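Local coordinates for putative isomerase (Streptomyces coelicolor A3, PDB 2OQH), which probably catalyses the dehydration of D-glucarate to 5-dehydro-4-deoxy-D-glucarate, as a barrel enzyme of the mandelate racemase/muconate lactonizing enzyme family, at residues 50-56 and 91-96; 125-130 and 343-347; 165-171 and 192-198. One frame throughout, in Å; residues are numbered along the deposited sequence.

Contact 1 of 3, residues 50-56 and 91-96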
loop_
_atom_site.group_PDB
_atom_site.type_symbol
_atom_site.label_atom_id
_atom_site.label_comp_id
_atom_site.label_asym_id
_atom_site.label_seq_id
_atom_site.Cartn_x
_atom_site.Cartn_y
_atom_site.Cartn_z
ATOM N N THR A 50 5.442 9.292 -4.002
ATOM C CA THR A 50 5.981 8.145 -3.293
ATOM C C THR A 50 6.303 8.543 -1.855
ATOM O O THR A 50 6.128 9.695 -1.470
ATOM C CB THR A 50 7.231 7.592 -4.020
ATOM O OG1 THR A 50 7.544 6.290 -3.510
ATOM C CG2 THR A 50 8.426 8.512 -3.832
HETATM N N MSE A 51 6.781 7.591 -1.065
HETATM C CA MSE A 51 7.077 7.834 0.340
HETATM C C MSE A 51 8.311 8.678 0.660
HETATM O O MSE A 51 9.192 8.881 -0.177
HETATM C CB MSE A 51 7.202 6.497 1.057
HETATM C CG MSE A 51 8.535 5.822 0.828
HETATM SE SE MSE A 51 8.578 4.033 1.525
HETATM C CE MSE A 51 8.633 4.395 3.418
ATOM N N TRP A 52 8.345 9.157 1.902
ATOM C CA TRP A 52 9.432 9.964 2.449
ATOM C C TRP A 52 9.840 11.189 1.651
ATOM O O TRP A 52 9.288 11.469 0.590
ATOM C CB TRP A 52 10.644 9.069 2.705
ATOM C CG TRP A 52 10.419 8.104 3.832
ATOM C CD1 TRP A 52 9.229 7.541 4.205
ATOM C CD2 TRP A 52 11.412 7.547 4.701
ATOM N NE1 TRP A 52 9.424 6.673 5.249
ATOM C CE2 TRP A 52 10.754 6.655 5.572
ATOM C CE3 TRP A 52 12.798 7.714 4.825
ATOM C CZ2 TRP A 52 11.433 5.930 6.558
ATOM C CZ3 TRP A 52 13.476 6.988 5.809
ATOM C CH2 TRP A 52 12.790 6.109 6.657
ATOM N N GLY A 53 10.818 11.920 2.181
ATOM C CA GLY A 53 11.276 13.135 1.532
ATOM C C GLY A 53 12.716 13.167 1.047
ATOM O O GLY A 53 13.065 12.486 0.079
ATOM N N ALA A 54 13.548 13.954 1.730
ATOM C CA ALA A 54 14.949 14.129 1.361
ATOM C C ALA A 54 15.678 12.929 0.748
ATOM O O ALA A 54 16.132 12.999 -0.387
ATOM C CB ALA A 54 15.741 14.664 2.559
ATOM N N PRO A 55 15.793 11.810 1.475
ATOM C CA PRO A 55 16.509 10.691 0.849
ATOM C C PRO A 55 15.910 10.123 -0.452
ATOM O O PRO A 55 16.649 9.764 -1.375
ATOM C CB PRO A 55 16.587 9.658 1.978
ATOM C CG PRO A 55 15.344 9.917 2.761
ATOM C CD PRO A 55 15.269 11.436 2.799
ATOM N N VAL A 56 14.585 10.045 -0.538
ATOM C CA VAL A 56 13.964 9.507 -1.744
ATOM C C VAL A 56 14.082 10.507 -2.881
ATOM O O VAL A 56 14.339 10.134 -4.031
ATOM C CB VAL A 56 12.478 9.170 -1.522
ATOM C CG1 VAL A 56 11.872 8.645 -2.815
ATOM C CG2 VAL A 56 12.339 8.126 -0.424
ATOM N N TYR A 91 14.572 -0.228 0.345
ATOM C CA TYR A 91 13.197 0.238 0.218
ATOM C C TYR A 91 13.103 1.615 -0.462
ATOM O O TYR A 91 12.316 1.796 -1.394
ATOM C CB TYR A 91 12.579 0.295 1.616
ATOM C CG TYR A 91 11.070 0.380 1.707
ATOM C CD1 TYR A 91 10.272 0.613 0.587
ATOM C CD2 TYR A 91 10.440 0.232 2.937
ATOM C CE1 TYR A 91 8.871 0.689 0.698
ATOM C CE2 TYR A 91 9.048 0.307 3.063
ATOM C CZ TYR A 91 8.268 0.533 1.946
ATOM O OH TYR A 91 6.890 0.578 2.085
ATOM N N LEU A 92 13.895 2.581 -0.004
ATOM C CA LEU A 92 13.833 3.912 -0.592
ATOM C C LEU A 92 14.186 3.878 -2.072
ATOM O O LEU A 92 13.708 4.704 -2.844
ATOM C CB LEU A 92 14.755 4.897 0.147
ATOM C CG LEU A 92 14.541 5.073 1.654
ATOM C CD1 LEU A 92 15.240 6.350 2.119
ATOM C CD2 LEU A 92 13.049 5.146 1.971
ATOM N N GLY A 93 15.029 2.922 -2.465
ATOM C CA GLY A 93 15.392 2.800 -3.867
ATOM C C GLY A 93 14.182 2.400 -4.697
ATOM O O GLY A 93 13.890 3.007 -5.729
ATOM N N TYR A 94 13.472 1.367 -4.252
ATOM C CA TYR A 94 12.277 0.919 -4.960
ATOM C C TYR A 94 11.246 2.045 -5.007
ATOM O O TYR A 94 10.601 2.257 -6.029
ATOM C CB TYR A 94 11.658 -0.299 -4.266
ATOM C CG TYR A 94 12.394 -1.599 -4.506
ATOM C CD1 TYR A 94 12.430 -2.186 -5.770
ATOM C CD2 TYR A 94 13.041 -2.249 -3.466
ATOM C CE1 TYR A 94 13.092 -3.401 -5.990
ATOM C CE2 TYR A 94 13.709 -3.463 -3.670
ATOM C CZ TYR A 94 13.733 -4.034 -4.933
ATOM O OH TYR A 94 14.409 -5.221 -5.127
ATOM N N ALA A 95 11.097 2.754 -3.889
ATOM C CA ALA A 95 10.137 3.853 -3.791
ATOM C C ALA A 95 10.469 5.011 -4.734
ATOM O O ALA A 95 9.566 5.637 -5.288
ATOM C CB ALA A 95 10.070 4.356 -2.355
ATOM N N ALA A 96 11.755 5.305 -4.903
ATOM C CA ALA A 96 12.168 6.387 -5.799
ATOM C C ALA A 96 11.820 5.971 -7.222
ATOM O O ALA A 96 11.214 6.731 -7.983
ATOM C CB ALA A 96 13.661 6.638 -5.673
#

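Contact 2 of 3, residues 125-130 and 343-347. With SO4 (sulfate ion), chain E.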
loop_
_atom_site.group_PDB
_atom_site.type_symbol
_atom_site.label_atom_id
_atom_site.label_comp_id
_atom_site.label_asym_id
_atom_site.label_seq_id
_atom_site.Cartn_x
_atom_site.Cartn_y
_atom_site.Cartn_z
ATOM N N ARG A 125 -13.525 -4.409 -11.893
ATOM C CA ARG A 125 -14.274 -3.880 -10.758
ATOM C C ARG A 125 -14.106 -2.358 -10.767
ATOM O O ARG A 125 -13.057 -1.851 -11.170
ATOM C CB ARG A 125 -13.777 -4.476 -9.430
ATOM C CG ARG A 125 -12.354 -4.118 -9.020
ATOM C CD ARG A 125 -12.054 -4.694 -7.634
ATOM N NE ARG A 125 -12.109 -6.160 -7.607
ATOM C CZ ARG A 125 -11.163 -6.955 -8.104
ATOM N NH1 ARG A 125 -10.085 -6.429 -8.667
ATOM N NH2 ARG A 125 -11.293 -8.273 -8.043
ATOM N N ASP A 126 -15.134 -1.626 -10.343
ATOM C CA ASP A 126 -15.058 -0.163 -10.345
ATOM C C ASP A 126 -14.982 0.453 -8.952
ATOM O O ASP A 126 -14.657 1.636 -8.807
ATOM C CB ASP A 126 -16.256 0.416 -11.107
ATOM C CG ASP A 126 -17.579 0.083 -10.450
ATOM O OD1 ASP A 126 -17.758 -1.082 -10.024
ATOM O OD2 ASP A 126 -18.453 0.985 -10.367
ATOM N N GLU A 127 -15.276 -0.350 -7.933
ATOM C CA GLU A 127 -15.233 0.106 -6.554
ATOM C C GLU A 127 -14.208 -0.699 -5.767
ATOM O O GLU A 127 -14.151 -1.925 -5.873
ATOM C CB GLU A 127 -16.608 -0.037 -5.905
ATOM C CG GLU A 127 -17.650 0.926 -6.450
ATOM C CD GLU A 127 -17.238 2.375 -6.278
ATOM O OE1 GLU A 127 -16.838 2.744 -5.154
ATOM O OE2 GLU A 127 -17.319 3.150 -7.261
ATOM N N VAL A 128 -13.404 0.001 -4.976
ATOM C CA VAL A 128 -12.360 -0.637 -4.186
ATOM C C VAL A 128 -12.533 -0.472 -2.682
ATOM O O VAL A 128 -12.247 0.592 -2.135
ATOM C CB VAL A 128 -10.976 -0.070 -4.543
ATOM C CG1 VAL A 128 -9.909 -0.750 -3.707
ATOM C CG2 VAL A 128 -10.711 -0.258 -6.019
ATOM N N PRO A 129 -12.981 -1.532 -1.994
ATOM C CA PRO A 129 -13.181 -1.495 -0.542
ATOM C C PRO A 129 -11.862 -1.269 0.205
ATOM O O PRO A 129 -10.805 -1.751 -0.222
ATOM C CB PRO A 129 -13.767 -2.873 -0.240
ATOM C CG PRO A 129 -14.411 -3.279 -1.529
ATOM C CD PRO A 129 -13.403 -2.831 -2.544
ATOM N N ILE A 130 -11.916 -0.532 1.311
ATOM C CA ILE A 130 -10.708 -0.296 2.093
ATOM C C ILE A 130 -10.894 -0.769 3.528
ATOM O O ILE A 130 -12.005 -1.069 3.951
ATOM C CB ILE A 130 -10.280 1.192 2.079
ATOM C CG1 ILE A 130 -11.353 2.069 2.725
ATOM C CG2 ILE A 130 -10.017 1.625 0.647
ATOM C CD1 ILE A 130 -10.916 3.497 2.915
ATOM N N GLY A 343 -17.029 3.188 2.816
ATOM C CA GLY A 343 -15.940 2.217 2.861
ATOM C C GLY A 343 -15.306 1.775 1.545
ATOM O O GLY A 343 -14.529 0.814 1.525
ATOM N N ARG A 344 -15.606 2.469 0.454
ATOM C CA ARG A 344 -15.048 2.107 -0.846
ATOM C C ARG A 344 -14.541 3.326 -1.626
ATOM O O ARG A 344 -15.096 4.421 -1.519
ATOM C CB ARG A 344 -16.107 1.384 -1.689
ATOM C CG ARG A 344 -16.830 0.243 -0.983
ATOM C CD ARG A 344 -17.735 -0.504 -1.958
ATOM N NE ARG A 344 -18.745 0.372 -2.544
ATOM C CZ ARG A 344 -19.510 0.060 -3.591
ATOM N NH1 ARG A 344 -19.385 -1.126 -4.194
ATOM N NH2 ARG A 344 -20.413 0.933 -4.036
ATOM N N LEU A 345 -13.479 3.129 -2.403
ATOM C CA LEU A 345 -12.911 4.195 -3.220
ATOM C C LEU A 345 -13.285 3.925 -4.666
ATOM O O LEU A 345 -13.225 2.787 -5.126
ATOM C CB LEU A 345 -11.387 4.227 -3.096
ATOM C CG LEU A 345 -10.800 4.833 -1.822
ATOM C CD1 LEU A 345 -9.330 4.475 -1.706
ATOM C CD2 LEU A 345 -10.975 6.337 -1.851
ATOM N N ARG A 346 -13.689 4.966 -5.381
ATOM C CA ARG A 346 -14.052 4.793 -6.779
ATOM C C ARG A 346 -12.806 5.021 -7.622
ATOM O O ARG A 346 -12.017 5.924 -7.350
ATOM C CB ARG A 346 -15.155 5.778 -7.180
ATOM C CG ARG A 346 -15.674 5.571 -8.602
ATOM C CD ARG A 346 -16.938 6.377 -8.845
ATOM N NE ARG A 346 -16.670 7.811 -8.839
ATOM C CZ ARG A 346 -17.603 8.746 -8.697
ATOM N NH1 ARG A 346 -18.874 8.392 -8.545
ATOM N NH2 ARG A 346 -17.262 10.032 -8.714
ATOM N N VAL A 347 -12.626 4.190 -8.639
ATOM C CA VAL A 347 -11.469 4.313 -9.513
ATOM C C VAL A 347 -11.641 5.491 -10.474
ATOM O O VAL A 347 -12.608 5.533 -11.238
ATOM C CB VAL A 347 -11.278 3.033 -10.348
ATOM C CG1 VAL A 347 -9.948 3.092 -11.076
ATOM C CG2 VAL A 347 -11.347 1.805 -9.448
HETATM S S SO4 E . -14.928 -8.453 -6.732
HETATM O O1 SO4 E . -13.777 -8.604 -5.825
HETATM O O2 SO4 E . -14.831 -9.430 -7.834
HETATM O O3 SO4 E . -14.933 -7.074 -7.291
HETATM O O4 SO4 E . -16.179 -8.687 -5.992
HETATM O O HOH W 1 -16.731 5.092 -4.030
HETATM O O HOH W 2 -14.774 -1.609 3.134
#

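Contact 3 of 3, residues 165-171 and 192-198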
loop_
_atom_site.group_PDB
_atom_site.type_symbol
_atom_site.label_atom_id
_atom_site.label_comp_id
_atom_site.label_asym_id
_atom_site.label_seq_id
_atom_site.Cartn_x
_atom_site.Cartn_y
_atom_site.Cartn_z
ATOM N N ASP A 165 -15.604 -2.809 5.411
ATOM C CA ASP A 165 -15.906 -4.239 5.365
ATOM C C ASP A 165 -14.862 -5.020 6.158
ATOM O O ASP A 165 -15.059 -6.195 6.485
ATOM C CB ASP A 165 -15.884 -4.769 3.934
ATOM C CG ASP A 165 -16.738 -3.961 2.990
ATOM O OD1 ASP A 165 -17.836 -3.510 3.390
ATOM O OD2 ASP A 165 -16.311 -3.802 1.826
ATOM N N ALA A 166 -13.746 -4.370 6.453
ATOM C CA ALA A 166 -12.672 -5.030 7.180
ATOM C C ALA A 166 -12.045 -4.135 8.227
ATOM O O ALA A 166 -12.018 -2.913 8.080
ATOM C CB ALA A 166 -11.605 -5.500 6.201
ATOM N N VAL A 167 -11.540 -4.762 9.287
ATOM C CA VAL A 167 -10.884 -4.047 10.373
ATOM C C VAL A 167 -9.533 -4.692 10.645
ATOM O O VAL A 167 -9.404 -5.912 10.613
ATOM C CB VAL A 167 -11.711 -4.098 11.679
ATOM C CG1 VAL A 167 -10.916 -3.465 12.814
ATOM C CG2 VAL A 167 -13.036 -3.369 11.491
ATOM N N LYS A 168 -8.532 -3.873 10.921
ATOM C CA LYS A 168 -7.204 -4.391 11.192
ATOM C C LYS A 168 -6.616 -3.787 12.460
ATOM O O LYS A 168 -6.577 -2.567 12.621
ATOM C CB LYS A 168 -6.301 -4.105 9.989
ATOM C CG LYS A 168 -4.831 -4.400 10.184
ATOM C CD LYS A 168 -4.116 -4.211 8.851
ATOM C CE LYS A 168 -2.623 -4.146 9.003
ATOM N NZ LYS A 168 -2.211 -2.891 9.666
ATOM N N LEU A 169 -6.172 -4.649 13.367
ATOM C CA LEU A 169 -5.575 -4.204 14.621
ATOM C C LEU A 169 -4.051 -4.181 14.550
ATOM O O LEU A 169 -3.425 -5.148 14.112
ATOM C CB LEU A 169 -5.995 -5.119 15.774
ATOM C CG LEU A 169 -5.271 -4.884 17.107
ATOM C CD1 LEU A 169 -5.665 -3.526 17.693
ATOM C CD2 LEU A 169 -5.621 -5.995 18.075
ATOM N N LYS A 170 -3.458 -3.078 14.982
ATOM C CA LYS A 170 -2.005 -2.965 14.999
ATOM C C LYS A 170 -1.545 -3.678 16.265
ATOM O O LYS A 170 -1.744 -3.184 17.373
ATOM C CB LYS A 170 -1.585 -1.494 15.036
ATOM C CG LYS A 170 -0.081 -1.270 15.041
ATOM C CD LYS A 170 0.252 0.217 15.008
ATOM C CE LYS A 170 1.758 0.453 14.887
ATOM N NZ LYS A 170 2.513 -0.072 16.068
ATOM N N GLY A 171 -0.946 -4.853 16.097
ATOM C CA GLY A 171 -0.484 -5.612 17.242
ATOM C C GLY A 171 0.721 -4.988 17.907
ATOM O O GLY A 171 1.354 -4.092 17.349
ATOM N N VAL A 192 -17.475 -8.901 10.531
ATOM C CA VAL A 192 -16.487 -8.088 9.849
ATOM C C VAL A 192 -15.247 -8.935 9.562
ATOM O O VAL A 192 -14.951 -9.878 10.298
ATOM C CB VAL A 192 -16.073 -6.878 10.721
ATOM C CG1 VAL A 192 -15.143 -7.332 11.838
ATOM C CG2 VAL A 192 -15.408 -5.825 9.869
ATOM N N ASN A 193 -14.546 -8.622 8.479
ATOM C CA ASN A 193 -13.307 -9.325 8.169
ATOM C C ASN A 193 -12.302 -8.726 9.148
ATOM O O ASN A 193 -12.050 -7.526 9.125
ATOM C CB ASN A 193 -12.865 -9.047 6.733
ATOM C CG ASN A 193 -13.664 -9.822 5.725
ATOM O OD1 ASN A 193 -13.788 -11.037 5.832
ATOM N ND2 ASN A 193 -14.208 -9.128 4.733
ATOM N N LEU A 194 -11.731 -9.560 10.006
ATOM C CA LEU A 194 -10.796 -9.084 11.017
ATOM C C LEU A 194 -9.356 -9.551 10.787
ATOM O O LEU A 194 -9.120 -10.708 10.432
ATOM C CB LEU A 194 -11.288 -9.544 12.389
ATOM C CG LEU A 194 -10.582 -9.014 13.632
ATOM C CD1 LEU A 194 -10.636 -7.503 13.651
ATOM C CD2 LEU A 194 -11.266 -9.584 14.870
ATOM N N ARG A 195 -8.405 -8.644 11.015
ATOM C CA ARG A 195 -6.980 -8.922 10.822
ATOM C C ARG A 195 -6.145 -8.344 11.966
ATOM O O ARG A 195 -6.611 -7.486 12.704
ATOM C CB ARG A 195 -6.496 -8.273 9.520
ATOM C CG ARG A 195 -7.391 -8.490 8.316
ATOM C CD ARG A 195 -7.062 -7.486 7.215
ATOM N NE ARG A 195 -7.972 -7.596 6.076
ATOM C CZ ARG A 195 -8.008 -6.737 5.061
ATOM N NH1 ARG A 195 -7.183 -5.693 5.034
ATOM N NH2 ARG A 195 -8.875 -6.920 4.074
ATOM N N VAL A 196 -4.912 -8.820 12.108
ATOM C CA VAL A 196 -4.006 -8.296 13.129
ATOM C C VAL A 196 -2.595 -8.226 12.542
ATOM O O VAL A 196 -2.123 -9.162 11.896
ATOM C CB VAL A 196 -4.015 -9.148 14.418
ATOM C CG1 VAL A 196 -3.711 -10.585 14.101
ATOM C CG2 VAL A 196 -3.009 -8.593 15.405
ATOM N N ASP A 197 -1.932 -7.096 12.759
ATOM C CA ASP A 197 -0.595 -6.883 12.226
ATOM C C ASP A 197 0.380 -6.474 13.320
ATOM O O ASP A 197 0.454 -5.306 13.681
ATOM C CB ASP A 197 -0.645 -5.790 11.152
ATOM C CG ASP A 197 0.656 -5.644 10.396
ATOM O OD1 ASP A 197 1.684 -6.208 10.824
ATOM O OD2 ASP A 197 0.649 -4.944 9.358
ATOM N N PRO A 198 1.135 -7.440 13.871
ATOM C CA PRO A 198 2.115 -7.166 14.929
ATOM C C PRO A 198 3.402 -6.564 14.369
ATOM O O PRO A 198 4.319 -6.222 15.120
ATOM C CB PRO A 198 2.364 -8.548 15.543
ATOM C CG PRO A 198 1.103 -9.306 15.235
ATOM C CD PRO A 198 0.830 -8.880 13.813
#

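Contact 1 of 3, residues 50-56 and 91-96
Leu92 puts both of its methyl groups to work at the apolar centre of this contact. CD1 meets the ring of Pro55 and comes within 3.6 Å of Pro55 CB, while CD2 is shared between Trp52 and Val56. Leu92 CD2 stands over one face of the indole, 4.2 Å from the centroid of the Trp52 six-membered ring and 25° off its normal, the geometry of a CH-pi contact. Pro55 CG lies at the edge of the same indole, in its plane. Val56 splits its branches between two helix positions: CG2 lies 3.9 Å from Leu92 CD2, and Val56 CG1 lies 3.8 Å from Ala96 CA.

Next to this cluster, Met51, present as selenomethionine, makes a Met-aromatic contact with Tyr91. Its SE approaches over one face of the ring, 3.8 Å from the Tyr91 centroid and displaced toward the rim, and the two side chains cross at about a right angle. The first torsion (chi1 79°) lodges Met51 CG between the backbone N and the carbonyl carbon, where it also packs 3.8 Å from Ala95 CB; a bend at chi3 then turns the chain beyond the selenium.

At the polar edge, Thr50 OG1 donates a hydrogen bond of 2.8 Å to Ala95 O. The donor sits 42° out of the carbonyl plane, so it does not use a lone-pair direction. Backbone bonding of Thr50 with Thr34 continues the sheet of strands 31-40 and 45-51, and Ile59 of helix 54-63 adds to the cover on Leu92 and Ala96. The chemistry is thus mostly dispersion, with one directional bond tying Thr50 of strand 45-51 to helix 85-112 within the N-terminal domain.

Contact 2 of 3, residues 125-130 and 343-347
Val128 and Leu345 form a hydrogen-bonded antiparallel pair, the backbone centre of a contact whose short strands run at 149° to each other. Val128 N to Leu345 O and Leu345 N to Val128 O both measure 2.8 Å. Ile130 N bonds to Gly343 O at 2.9 Å, and a water donates to both Gly343 O and Ile130 O. At the other end Val347 N reaches Asp126 O.

Apolar contacts occupy the face carrying Val128 and Leu345. Ile130 CG2 lies 3.8 Å from Leu345 CD1, their side chains crossing nearly at right angles, and Leu310 of helix 303-315 touches both Val128 and Leu345.

Charged side chains gather on the face of Glu127, Pro129 and Arg344. A bend at chi3 (-60°) brings the Arg344 guanidinium over Glu127, whose CG stands 3.4 Å above the guanidinium plane, toward its rim. Glu127 OE1 is 4.0 Å from Arg344 NE but well out of that plane, so the attraction is between charges without an aimed N-H. Alongside, Glu127 OE2 touches Arg346 CG at 3.2 Å. Replacing Arg344 by an alanine would probably uncover the Glu127 methylenes and leave its carboxylate with one opposite charge fewer nearby.

Arg125 turns elsewhere: NH1 and NH2 hold Thr316 O and Pro317 O, and NE donates to sulfate O3 at 3.0 Å, an anion probably taken from the crystallisation liquor. Directional backbone bonds therefore fasten strand 344-346, from far along the chain, antiparallel onto strand 127-134, which pairs in parallel with strands 166-170 and 323-324 of the barrel sheet; aliphatic cover lies on one face and looser electrostatic matching on the other.

Contact 3 of 3, residues 165-171 and 192-198
Lys168 and Asp197 reach across two parallel strands to form a salt bridge, with Lys168 NZ 3.5 Å from Asp197 OD2. The extended lysine chain brings Lys168 CE to 3.4 Å from Asp197 CB, and the bend at chi4 (-70°) then turns NZ beside the carboxylate. Asp197 CG points away from its own backbone N (chi1 -171°); OD1 accepts a bond from Asn199 N, while OD2 lies close to Glu223.

On the same face Arg195 stretches straight from CG to NE and spreads one side of its guanidinium over Ala166, whose CB is 3.7 Å above the plane, near the rim. Its rotation is fixed by outside partners, since NE forms a salt bridge with Glu220 and NH2 bonds to Ala322 O.

The other face is aliphatic. Val167 CG2 meets Val192 CG2 at 3.8 Å, and Leu194 CD1 swings back to 4.1 Å from Val167 CB; Leu182 of helix 175-188 packs on Leu169 and Val196.

Six backbone bonds alternate between the strands, from Asn193 N to Asp165 O through Gly171 N to Asp197 O, and the axes diverge by 21°. Gly171 CA passes 3.8 Å from Pro198 CA, a close approach at a residue without a side chain. The strands belong to one beta-alpha-beta unit of the barrel. Asp197 at the C-terminal end of its strand, reached by Lys168 from the middle of the neighbouring one, forms a polar group consistent with the active-site end of enolase-superfamily barrels.

Overall arrangement
Contact 1 comes first along the chain and belongs to the N-terminal domain, where strand 45-51 and the start of helix 54-63 meet helix 85-112. Contacts 2 and 3 follow in the barrel; the segments 165-171 and 192-198 both fall between the two halves of contact 2. The centre of contact 1 is about 27 Å from each of the other two centres and on the opposite side of the chain's centre. Contacts 2 and 3 have centres about 19 Å apart and share one sheet, in which strands 127-134 and 166-170 are neighbours; Pro129 CB touches Asp165 OD2 at 3.4 Å. Together they sample both domains of the enolase-superfamily architecture, with a late strand returning to the barrel's first.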